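Local coordinates for protein spermidine N(1)-acetyltransferase (PDB 3K9U) that transfers an acetyl group from acetyl coenzyme A to polyamines such as spermidine, releasing coenzyme A and the acetylated product and so protecting the cell against polyamine toxicity, at residues L92-E97 against K105-E110; L125-Q130 against S136-N141. All coordinates share one frame; numbering follows the deposited sequence.

Contact 1 of 2, residues L92-E97 against K105-E110; sequences LYLKPE and KTLLLE. With ACO (acetyl coenzyme *a), chain G.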
# COMPACT_ATOMS: atom_id res chain seq x y z
N LEU A 92 -8.88 14.02 -0.30
CA LEU A 92 -8.52 12.97 -1.25
C LEU A 92 -7.97 11.77 -0.53
O LEU A 92 -6.87 11.81 0.01
CB LEU A 92 -7.46 13.49 -2.24
CG LEU A 92 -6.87 12.54 -3.27
CD1 LEU A 92 -7.96 11.92 -4.05
CD2 LEU A 92 -5.92 13.29 -4.19
N TYR A 93 -8.75 10.69 -0.56
CA TYR A 93 -8.44 9.50 0.22
C TYR A 93 -8.81 8.25 -0.57
O TYR A 93 -9.89 8.17 -1.13
CB TYR A 93 -9.22 9.52 1.55
CG TYR A 93 -8.76 10.59 2.51
CD1 TYR A 93 -7.65 10.39 3.32
CD2 TYR A 93 -9.41 11.82 2.58
CE1 TYR A 93 -7.20 11.37 4.17
CE2 TYR A 93 -8.96 12.81 3.44
CZ TYR A 93 -7.87 12.57 4.24
OH TYR A 93 -7.43 13.54 5.10
N LEU A 94 -7.89 7.28 -0.60
CA LEU A 94 -8.12 5.95 -1.15
C LEU A 94 -7.99 4.92 -0.03
O LEU A 94 -7.26 5.15 0.96
CB LEU A 94 -7.05 5.60 -2.16
CG LEU A 94 -6.80 6.60 -3.28
CD1 LEU A 94 -5.66 6.11 -4.26
CD2 LEU A 94 -8.12 6.88 -4.01
N LYS A 95 -8.63 3.76 -0.23
CA LYS A 95 -8.31 2.56 0.54
C LYS A 95 -6.83 2.28 0.41
O LYS A 95 -6.29 2.31 -0.70
CB LYS A 95 -9.06 1.33 0.03
CG LYS A 95 -10.48 1.16 0.52
CD LYS A 95 -11.04 -0.27 0.15
CE LYS A 95 -10.75 -1.43 1.19
NZ LYS A 95 -9.68 -2.45 0.78
N PRO A 96 -6.16 1.96 1.53
CA PRO A 96 -4.70 1.79 1.51
C PRO A 96 -4.19 0.81 0.49
O PRO A 96 -3.14 1.04 -0.14
CB PRO A 96 -4.37 1.31 2.92
CG PRO A 96 -5.52 1.91 3.76
CD PRO A 96 -6.72 1.89 2.90
N GLU A 97 -4.91 -0.28 0.29
CA GLU A 97 -4.44 -1.33 -0.61
C GLU A 97 -4.63 -0.96 -2.09
O GLU A 97 -4.17 -1.70 -2.95
CB GLU A 97 -5.01 -2.74 -0.25
CG GLU A 97 -6.45 -2.79 0.20
CD GLU A 97 -6.62 -2.50 1.72
OE1 GLU A 97 -6.21 -3.37 2.55
OE2 GLU A 97 -7.16 -1.42 2.07
N LYS A 105 -3.94 10.01 -8.84
CA LYS A 105 -3.63 10.86 -9.95
C LYS A 105 -4.83 10.98 -10.87
O LYS A 105 -5.09 12.06 -11.40
CB LYS A 105 -2.45 10.29 -10.72
CG LYS A 105 -1.80 11.24 -11.75
CD LYS A 105 -0.51 10.56 -12.28
CE LYS A 105 0.43 11.50 -13.04
NZ LYS A 105 1.02 12.48 -12.12
N THR A 106 -5.56 9.89 -11.05
CA THR A 106 -6.72 9.89 -11.92
C THR A 106 -7.83 10.76 -11.38
O THR A 106 -8.42 11.53 -12.11
CB THR A 106 -7.24 8.49 -12.15
OG1 THR A 106 -6.17 7.70 -12.66
CG2 THR A 106 -8.41 8.47 -13.16
N LEU A 107 -8.07 10.67 -10.07
CA LEU A 107 -9.04 11.54 -9.42
C LEU A 107 -8.63 13.00 -9.59
O LEU A 107 -9.43 13.82 -10.03
CB LEU A 107 -9.20 11.19 -7.92
CG LEU A 107 -10.14 10.03 -7.64
CD1 LEU A 107 -9.95 9.47 -6.22
CD2 LEU A 107 -11.56 10.44 -7.85
N LEU A 108 -7.37 13.32 -9.30
CA LEU A 108 -6.86 14.69 -9.51
C LEU A 108 -7.00 15.15 -10.95
O LEU A 108 -7.40 16.31 -11.21
CB LEU A 108 -5.40 14.78 -9.13
CG LEU A 108 -4.76 16.18 -9.14
CD1 LEU A 108 -5.49 17.16 -8.17
CD2 LEU A 108 -3.28 16.06 -8.79
N LEU A 109 -6.70 14.28 -11.90
CA LEU A 109 -6.80 14.67 -13.31
C LEU A 109 -8.24 14.95 -13.76
O LEU A 109 -8.47 15.84 -14.57
CB LEU A 109 -6.11 13.66 -14.22
CG LEU A 109 -4.56 13.77 -14.19
CD1 LEU A 109 -3.89 12.55 -14.84
CD2 LEU A 109 -4.09 15.10 -14.86
N GLU A 110 -9.21 14.21 -13.20
CA GLU A 110 -10.61 14.44 -13.52
C GLU A 110 -11.07 15.77 -12.96
O GLU A 110 -11.75 16.54 -13.63
CB GLU A 110 -11.51 13.32 -12.98
CG GLU A 110 -11.45 12.06 -13.81
CD GLU A 110 -11.92 12.29 -15.24
OE1 GLU A 110 -13.06 12.78 -15.46
OE2 GLU A 110 -11.12 12.02 -16.14
N1A ACO G . 3.33 4.40 0.34
C2A ACO G . 4.17 5.46 0.22
N3A ACO G . 3.99 6.43 -0.70
C4A ACO G . 2.93 6.41 -1.53
C5A ACO G . 2.01 5.29 -1.43
C6A ACO G . 2.26 4.25 -0.41
N6A ACO G . 1.45 3.18 -0.26
N7A ACO G . 1.07 5.48 -2.34
C8A ACO G . 1.38 6.62 -2.99
N9A ACO G . 2.48 7.20 -2.50
C1B ACO G . 3.07 8.47 -3.04
C2B ACO G . 4.53 8.36 -3.47
O2B ACO G . 5.20 9.65 -3.41
C3B ACO G . 4.46 7.90 -4.89
O3B ACO G . 5.65 8.26 -5.62
P3B ACO G . 6.82 7.13 -5.73
O7A ACO G . 6.30 6.23 -6.78
O8A ACO G . 6.89 6.52 -4.34
O9A ACO G . 8.01 8.01 -6.11
C4B ACO G . 3.17 8.51 -5.41
O4B ACO G . 2.39 8.84 -4.25
C5B ACO G . 2.37 7.57 -6.29
O5B ACO G . 1.42 8.29 -7.09
P1A ACO G . -0.07 7.72 -7.31
O1A ACO G . -0.03 6.23 -7.61
O2A ACO G . -0.81 8.62 -8.27
O3A ACO G . -0.65 7.95 -5.81
P2A ACO G . -2.05 7.31 -5.29
O4A ACO G . -1.68 6.39 -4.15
O5A ACO G . -2.89 6.82 -6.46
O6A ACO G . -2.79 8.57 -4.68
CBP ACO G . -2.93 9.49 -2.48
CCP ACO G . -2.14 9.46 -3.78
CDP ACO G . -2.31 10.49 -1.53
CEP ACO G . -4.34 9.96 -2.83
CAP ACO G . -3.00 8.08 -1.85
OAP ACO G . -1.69 7.53 -1.65
C9P ACO G . -3.74 8.04 -0.55
O9P ACO G . -4.96 7.99 -0.55
N8P ACO G . -3.01 8.10 0.55
C7P ACO G . -3.56 8.15 1.88
C6P ACO G . -4.45 9.35 2.17
C5P ACO G . -3.79 10.70 1.97
O5P ACO G . -2.65 10.93 2.35
N4P ACO G . -4.54 11.63 1.39
C3P ACO G . -4.09 13.02 1.25
C2P ACO G . -4.54 13.84 2.44
S1P ACO G . -4.28 15.57 2.22
C ACO G . -5.76 16.14 1.63
O ACO G . -6.71 15.36 1.59
CH3 ACO G . -5.93 17.58 1.20

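Contact 2 of 2, residues L125-Q130 against S136-N141; sequences LYVHRQ and SFYYKN. With ACO (acetyl coenzyme *a), chain G.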
# COMPACT_ATOMS: atom_id res chain seq x y z
N LEU A 125 -4.33 23.67 -1.24
CA LEU A 125 -4.67 22.57 -0.36
C LEU A 125 -3.86 22.64 0.93
O LEU A 125 -2.79 23.24 0.96
CB LEU A 125 -4.44 21.24 -1.08
CG LEU A 125 -3.00 20.84 -1.45
CD1 LEU A 125 -2.27 20.17 -0.25
CD2 LEU A 125 -2.94 19.95 -2.68
N TYR A 126 -4.39 22.01 1.99
CA TYR A 126 -3.65 21.83 3.23
C TYR A 126 -3.34 20.33 3.36
O TYR A 126 -4.21 19.49 3.19
CB TYR A 126 -4.49 22.28 4.44
CG TYR A 126 -4.83 23.78 4.50
CD1 TYR A 126 -4.45 24.56 5.59
CD2 TYR A 126 -5.53 24.39 3.48
CE1 TYR A 126 -4.77 25.94 5.66
CE2 TYR A 126 -5.86 25.74 3.53
CZ TYR A 126 -5.47 26.52 4.61
OH TYR A 126 -5.80 27.86 4.59
N VAL A 127 -2.09 20.01 3.65
CA VAL A 127 -1.67 18.65 3.95
C VAL A 127 -0.82 18.69 5.24
O VAL A 127 -0.02 19.63 5.47
CB VAL A 127 -0.85 18.05 2.78
CG1 VAL A 127 0.34 18.93 2.44
CG2 VAL A 127 -0.40 16.59 3.08
N HIS A 128 -1.04 17.72 6.10
CA HIS A 128 -0.24 17.60 7.34
C HIS A 128 1.23 17.34 6.95
O HIS A 128 1.52 16.50 6.11
CB HIS A 128 -0.76 16.45 8.21
CG HIS A 128 -0.28 16.50 9.63
ND1 HIS A 128 1.03 16.26 9.98
CD2 HIS A 128 -0.94 16.73 10.80
CE1 HIS A 128 1.17 16.36 11.29
NE2 HIS A 128 -0.01 16.65 11.81
N ARG A 129 2.14 18.06 7.58
CA ARG A 129 3.56 17.96 7.30
C ARG A 129 4.17 16.58 7.55
O ARG A 129 5.16 16.26 6.93
CB ARG A 129 4.32 19.01 8.11
CG ARG A 129 4.42 18.68 9.61
CD ARG A 129 4.30 19.95 10.46
NE ARG A 129 5.49 20.79 10.43
CZ ARG A 129 5.49 22.12 10.44
NH1 ARG A 129 6.66 22.78 10.42
NH2 ARG A 129 4.35 22.82 10.46
N GLN A 130 3.60 15.77 8.45
CA GLN A 130 4.12 14.39 8.59
C GLN A 130 3.47 13.38 7.65
O GLN A 130 3.85 12.22 7.65
CB GLN A 130 4.01 13.88 10.03
CG GLN A 130 4.71 14.73 11.07
CD GLN A 130 4.42 14.20 12.45
OE1 GLN A 130 3.81 14.89 13.28
NE2 GLN A 130 4.80 12.95 12.69
N SER A 136 4.19 14.03 -0.67
CA SER A 136 5.05 13.67 -1.81
C SER A 136 4.20 13.42 -3.05
O SER A 136 4.62 13.73 -4.13
CB SER A 136 5.93 12.47 -1.48
OG SER A 136 5.17 11.31 -1.20
N PHE A 137 2.98 12.92 -2.88
CA PHE A 137 2.09 12.77 -4.03
C PHE A 137 1.78 14.12 -4.68
O PHE A 137 1.79 14.24 -5.91
CB PHE A 137 0.80 12.06 -3.64
CG PHE A 137 -0.31 12.21 -4.66
CD1 PHE A 137 -1.30 13.19 -4.49
CD2 PHE A 137 -0.36 11.38 -5.79
CE1 PHE A 137 -2.34 13.35 -5.42
CE2 PHE A 137 -1.41 11.51 -6.73
CZ PHE A 137 -2.40 12.51 -6.55
N TYR A 138 1.54 15.14 -3.87
CA TYR A 138 1.24 16.47 -4.39
C TYR A 138 2.42 17.15 -5.04
O TYR A 138 2.24 17.80 -6.08
CB TYR A 138 0.70 17.37 -3.29
CG TYR A 138 -0.64 16.94 -2.80
CD1 TYR A 138 -1.71 16.73 -3.68
CD2 TYR A 138 -0.87 16.76 -1.44
CE1 TYR A 138 -2.93 16.32 -3.20
CE2 TYR A 138 -2.08 16.34 -0.96
CZ TYR A 138 -3.10 16.14 -1.83
OH TYR A 138 -4.31 15.76 -1.31
N TYR A 139 3.61 17.03 -4.45
CA TYR A 139 4.78 17.65 -5.08
C TYR A 139 5.10 16.97 -6.40
O TYR A 139 5.65 17.62 -7.28
CB TYR A 139 6.00 17.88 -4.15
CG TYR A 139 6.95 16.72 -3.74
CD1 TYR A 139 7.13 16.40 -2.37
CD2 TYR A 139 7.76 16.04 -4.67
CE1 TYR A 139 8.03 15.37 -1.95
CE2 TYR A 139 8.67 15.01 -4.25
CZ TYR A 139 8.77 14.68 -2.89
OH TYR A 139 9.66 13.69 -2.45
N LYS A 140 4.73 15.70 -6.54
CA LYS A 140 4.93 14.98 -7.80
C LYS A 140 3.82 15.28 -8.82
O LYS A 140 3.91 14.87 -9.95
CB LYS A 140 5.02 13.48 -7.54
CG LYS A 140 6.38 13.05 -6.95
CD LYS A 140 6.25 11.76 -6.15
CE LYS A 140 7.50 11.55 -5.24
NZ LYS A 140 7.47 10.24 -4.47
N ASN A 141 2.78 15.99 -8.41
CA ASN A 141 1.74 16.43 -9.31
C ASN A 141 1.66 17.94 -9.44
O ASN A 141 0.59 18.51 -9.69
CB ASN A 141 0.42 15.82 -8.86
CG ASN A 141 0.31 14.38 -9.23
OD1 ASN A 141 0.01 14.07 -10.37
ND2 ASN A 141 0.66 13.49 -8.31
N1A ACO G . 3.33 4.40 0.34
C2A ACO G . 4.17 5.46 0.22
N3A ACO G . 3.99 6.43 -0.70
C4A ACO G . 2.93 6.41 -1.53
C5A ACO G . 2.01 5.29 -1.43
C6A ACO G . 2.26 4.25 -0.41
N6A ACO G . 1.45 3.18 -0.26
N7A ACO G . 1.07 5.48 -2.34
C8A ACO G . 1.38 6.62 -2.99
N9A ACO G . 2.48 7.20 -2.50
C1B ACO G . 3.07 8.47 -3.04
C2B ACO G . 4.53 8.36 -3.47
O2B ACO G . 5.20 9.65 -3.41
C3B ACO G . 4.46 7.90 -4.89
O3B ACO G . 5.65 8.26 -5.62
P3B ACO G . 6.82 7.13 -5.73
O7A ACO G . 6.30 6.23 -6.78
O8A ACO G . 6.89 6.52 -4.34
O9A ACO G . 8.01 8.01 -6.11
C4B ACO G . 3.17 8.51 -5.41
O4B ACO G . 2.39 8.84 -4.25
C5B ACO G . 2.37 7.57 -6.29
O5B ACO G . 1.42 8.29 -7.09
P1A ACO G . -0.07 7.72 -7.31
O1A ACO G . -0.03 6.23 -7.61
O2A ACO G . -0.81 8.62 -8.27
O3A ACO G . -0.65 7.95 -5.81
P2A ACO G . -2.05 7.31 -5.29
O4A ACO G . -1.68 6.39 -4.15
O5A ACO G . -2.89 6.82 -6.46
O6A ACO G . -2.79 8.57 -4.68
CBP ACO G . -2.93 9.49 -2.48
CCP ACO G . -2.14 9.46 -3.78
CDP ACO G . -2.31 10.49 -1.53
CEP ACO G . -4.34 9.96 -2.83
CAP ACO G . -3.00 8.08 -1.85
OAP ACO G . -1.69 7.53 -1.65
C9P ACO G . -3.74 8.04 -0.55
O9P ACO G . -4.96 7.99 -0.55
N8P ACO G . -3.01 8.10 0.55
C7P ACO G . -3.56 8.15 1.88
C6P ACO G . -4.45 9.35 2.17
C5P ACO G . -3.79 10.70 1.97
O5P ACO G . -2.65 10.93 2.35
N4P ACO G . -4.54 11.63 1.39
C3P ACO G . -4.09 13.02 1.25
C2P ACO G . -4.54 13.84 2.44
S1P ACO G . -4.28 15.57 2.22
C ACO G . -5.76 16.14 1.63
O ACO G . -6.71 15.36 1.59
CH3 ACO G . -5.93 17.58 1.20

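Contact 1 of 2, residues L92-E97 against K105-E110
Leu92, Leu94 and Leu107 meet through aliphatic ends; the ring of Tyr93 turns the other way, its side chain leaving the strand away from the helix. It lies obliquely against the pantetheine arm of the bound acetyl-CoA, with Tyr93 CD1 3.6 Å from C6P of the cofactor, and the Trp24 ring meets it with the planes at about 35°. At its far end, Tyr93 OH is hydrogen-bonded to Tyr28 OH, which helps fix its position. The alternation of a strand explains the division: Tyr93 serves the opposite surface from Leu92.

Strand and helix meet through apolar side chains alone. Leu92 CG is anti to the backbone N (chi1 176°), which carries its CD1 toward the helix, 3.8 Å from CD1 of Leu107. Leu94 starts less directly, yet its CD2 ends 3.9 Å from the same Leu107 CD1, the two side chains running in opposite directions. One methyl of the helix thus sits against two of the strand, and Ile78 and Ile5 also pack on Leu107. Leucine suits these buried sites because its forked end fills them without bringing polar groups.

The strand backbone remains available to the cofactor. Pantetheine N4P donates to Leu92 O at 2.7 Å, and Leu94 N donates to O9P at 3.0 Å, so alternate residues grip both pantetheine amides much as a neighbouring strand would. Leu92 N makes a weak bond to the thioester oxygen, and Lys105 N, early in the helix, a weak one to the pyrophosphate oxygen O2A. The side chain of Leu92 also touches the cofactor, with CG 3.6 Å from methyl CEP. A strand holding pantetheine by its backbone, followed by a helix whose amino-terminal end faces the pyrophosphate, is the characteristic acetyl-CoA site of the GNAT fold.

Contact 2 of 2, residues L125-Q130 against S136-N141
Tyr138 reaches from its helix toward Leu125 and Val127, its CB directed at the strand. With CG anti to the carbonyl carbon (chi1 -67°), the ring lies between strand and helix. Its CG lies beneath Leu125 CD2, and farther along Tyr138 CD1 comes within 3.6 Å of that methyl. Leu125 CD2 is seated over the centre of the ring, only 11° off the normal, in a CH-pi contact. Over the same face, but toward the CD2-CE2 side, sits the second methyl, Leu125 CD1, while Tyr138 CE2 also has Val127 CB at 4.3 Å. The thioester sulfur S1P stands at the ring edge, near its plane. At the tip, Tyr138 OH comes 3.3 Å from the thioester carbonyl carbon C of the cofactor and 3.5 Å from S1P. Tyrosine suits this place because its ring can pack against aliphatic groups while its hydroxyl meets the reacting thioester.

Neighbouring residues of 136-141 attend to the rest of the cofactor. Phe137 offers one ring face to CCP of the pantetheine, with Asn141 ND2 above the opposite face; that amide also donates to Phe137 O at 2.8 Å. Lys140 NZ bonds to O3B, O9A and O2B, and its extended chain brings the positive charge to the 3'-phosphate. Ser136 OG accepts from the ribose hydroxyl O2B at 2.8 Å. Tyr138 is probably the proton donor, and the nearness of its hydroxyl to the sulfur is consistent with protonating the departing thiolate, as at the active site of many GNAT acetyltransferases.

Overall arrangement
Both contacts are buried strand-helix pairs on one mixed sheet, whose strands 86-94 and 122-128 are neighbours, and they follow each other along the chain: helix 103-118 leads from contact 1 to the strand of contact 2. Contact 1 lies nearer the chain centre and joins strand to helix through leucine methyls; contact 2, farther out, sets an aromatic ring against aliphatic groups. Their cofactor chemistry differs too. In contact 1 backbone groups hold pantetheine, whereas contact 2 uses side chains, at the thioester and the ribose phosphate. Lys105 NZ and Asn141 OD1, probably hydrogen-bonded, link them directly, and Leu92 packs on Phe137 beside the shared acetyl-CoA.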